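Long-range contact in segregation and condensation protein A (Pyrococcus furiosus, PDB 5XNS), which probably acts as the kleisin subunit of the SMC-ScpA condensin complex in chromosome segregation, this chain being its C-terminal winged-helix domain: residues Val13-Tyr17 with Leu66-Met70. Numbering follows the deposited sequence.
Sequences VKKIY and LVVPM
In this small winged-helix domain, helix 3-20 packs against strand 65-69 of the antiparallel sheet through Val13, Tyr17 and Pro69. The short segments of helix and strand run at 90° to each other, with their axes 8.1 Å apart at closest approach. Pro69 is the centre of the contact. Its ring sits between two side chains one helical turn apart. Tyr17 lies against it through its CB and ring: Tyr17 CB is 3.5 Å from Pro69 CG. Pro69 CD then stands over one face of the Tyr17 ring, 3.9 Å from the centroid and 26° off the normal. This is a CH-pi contact, offset toward the CG end of the ring. Tyr17 CG is anti to the backbone N (chi1 -169°), which carries the phenol past the proline to the preceding strand residue, Val68. There Val68 CG1 comes obliquely to the hydroxyl end of the ring, 4.0 Å from Tyr17 CZ. With an alanine at Tyr17, Pro69 CD would probably lose its CH-pi partner and Val68 CG1 its aromatic neighbour. Val13, a turn earlier, brings its CG1 to Pro69 CD at 3.8 Å. The same methyl meets Val67 CG1 at 4.1 Å, on the buried side of the strand. Val13 and Val67 also share Leu29, and Val13 touches Ile24 of the neighbouring strand 24-25. The backbone of Val67 hydrogen-bonds with Ile24 and that of Val68 with Glu55, so strand 65-69 is held from both flanks. Such apolar packing of an N-terminal helix on the last wing strand fits the winged-helix fold of kleisin C-terminal domains.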
loop_
_atom_site.group_PDB
_atom_site.type_symbol
_atom_site.label_atom_id
_atom_site.label_comp_id
_atom_site.label_asym_id
_atom_site.label_seq_id
_atom_site.Cartn_x
_atom_site.Cartn_y
_atom_site.Cartn_z
ATOM N N VAL B 13 -31.248 -17.869 14.168
ATOM C CA VAL B 13 -30.512 -17.652 15.417
ATOM C C VAL B 13 -31.474 -17.522 16.596
ATOM O O VAL B 13 -31.285 -18.144 17.648
ATOM C CB VAL B 13 -29.606 -16.414 15.294
ATOM C CG1 VAL B 13 -29.074 -16.004 16.678
ATOM C CG2 VAL B 13 -28.437 -16.711 14.341
ATOM N N LYS B 14 -32.520 -16.712 16.428
ATOM C CA LYS B 14 -33.499 -16.487 17.489
ATOM C C LYS B 14 -34.248 -17.773 17.846
ATOM O O LYS B 14 -34.395 -18.110 19.030
ATOM C CB LYS B 14 -34.465 -15.384 17.045
ATOM C CG LYS B 14 -35.546 -14.992 18.054
ATOM C CD LYS B 14 -36.424 -13.877 17.483
ATOM C CE LYS B 14 -37.623 -13.570 18.376
ATOM N NZ LYS B 14 -38.548 -12.577 17.754
ATOM N N LYS B 15 -34.708 -18.520 16.836
ATOM C CA LYS B 15 -35.442 -19.755 17.104
ATOM C C LYS B 15 -34.573 -20.758 17.855
ATOM O O LYS B 15 -35.016 -21.375 18.833
ATOM C CB LYS B 15 -35.956 -20.363 15.796
ATOM C CG LYS B 15 -36.985 -21.469 16.003
ATOM C CD LYS B 15 -38.279 -20.915 16.626
ATOM C CE LYS B 15 -39.223 -22.033 17.084
ATOM N NZ LYS B 15 -39.395 -23.090 16.044
ATOM N N ILE B 16 -33.324 -20.930 17.417
ATOM C CA ILE B 16 -32.442 -21.879 18.089
ATOM C C ILE B 16 -32.161 -21.422 19.512
ATOM O O ILE B 16 -32.102 -22.239 20.443
ATOM C CB ILE B 16 -31.139 -22.070 17.296
ATOM C CG1 ILE B 16 -31.417 -22.749 15.956
ATOM C CG2 ILE B 16 -30.125 -22.883 18.114
ATOM C CD1 ILE B 16 -30.190 -22.829 15.073
ATOM N N TYR B 17 -31.982 -20.112 19.707
ATOM C CA TYR B 17 -31.684 -19.613 21.045
ATOM C C TYR B 17 -32.874 -19.790 21.983
ATOM O O TYR B 17 -32.695 -20.125 23.159
ATOM C CB TYR B 17 -31.263 -18.145 20.992
ATOM C CG TYR B 17 -30.683 -17.669 22.310
ATOM C CD1 TYR B 17 -29.434 -18.112 22.743
ATOM C CD2 TYR B 17 -31.393 -16.800 23.133
ATOM C CE1 TYR B 17 -28.901 -17.684 23.962
ATOM C CE2 TYR B 17 -30.868 -16.369 24.350
ATOM C CZ TYR B 17 -29.629 -16.812 24.759
ATOM O OH TYR B 17 -29.112 -16.377 25.964
ATOM N N LEU B 66 -19.015 -17.427 19.099
ATOM C CA LEU B 66 -20.376 -17.729 19.528
ATOM C C LEU B 66 -21.295 -16.555 19.222
ATOM O O LEU B 66 -20.858 -15.408 19.115
ATOM C CB LEU B 66 -20.451 -18.029 21.026
ATOM C CG LEU B 66 -19.443 -19.036 21.552
ATOM C CD1 LEU B 66 -19.376 -18.898 23.054
ATOM C CD2 LEU B 66 -19.841 -20.454 21.141
ATOM N N VAL B 67 -22.587 -16.849 19.119
ATOM C CA VAL B 67 -23.594 -15.872 18.731
ATOM C C VAL B 67 -24.735 -15.898 19.737
ATOM O O VAL B 67 -25.248 -16.972 20.076
ATOM C CB VAL B 67 -24.143 -16.149 17.319
ATOM C CG1 VAL B 67 -25.111 -15.038 16.898
ATOM C CG2 VAL B 67 -22.990 -16.305 16.322
ATOM N N VAL B 68 -25.156 -14.719 20.179
ATOM C CA VAL B 68 -26.327 -14.604 21.035
ATOM C C VAL B 68 -27.234 -13.536 20.445
ATOM O O VAL B 68 -26.757 -12.440 20.119
ATOM C CB VAL B 68 -25.931 -14.271 22.482
ATOM C CG1 VAL B 68 -27.172 -14.048 23.334
ATOM C CG2 VAL B 68 -25.082 -15.387 23.052
ATOM N N PRO B 69 -28.529 -13.802 20.266
ATOM C CA PRO B 69 -29.430 -12.749 19.779
ATOM C C PRO B 69 -29.714 -11.726 20.871
ATOM O O PRO B 69 -29.598 -12.011 22.065
ATOM C CB PRO B 69 -30.694 -13.515 19.371
ATOM C CG PRO B 69 -30.666 -14.760 20.212
ATOM C CD PRO B 69 -29.203 -15.107 20.392
ATOM N N MET B 70 -30.033 -10.508 20.440
ATOM C CA MET B 70 -30.360 -9.408 21.352
ATOM C C MET B 70 -31.812 -8.994 21.185
ATOM O O MET B 70 -32.452 -9.336 20.181
ATOM C CB MET B 70 -29.466 -8.183 21.117
ATOM C CG MET B 70 -28.039 -8.519 20.758
ATOM S SD MET B 70 -26.982 -8.688 22.204
ATOM C CE MET B 70 -26.386 -7.001 22.360
#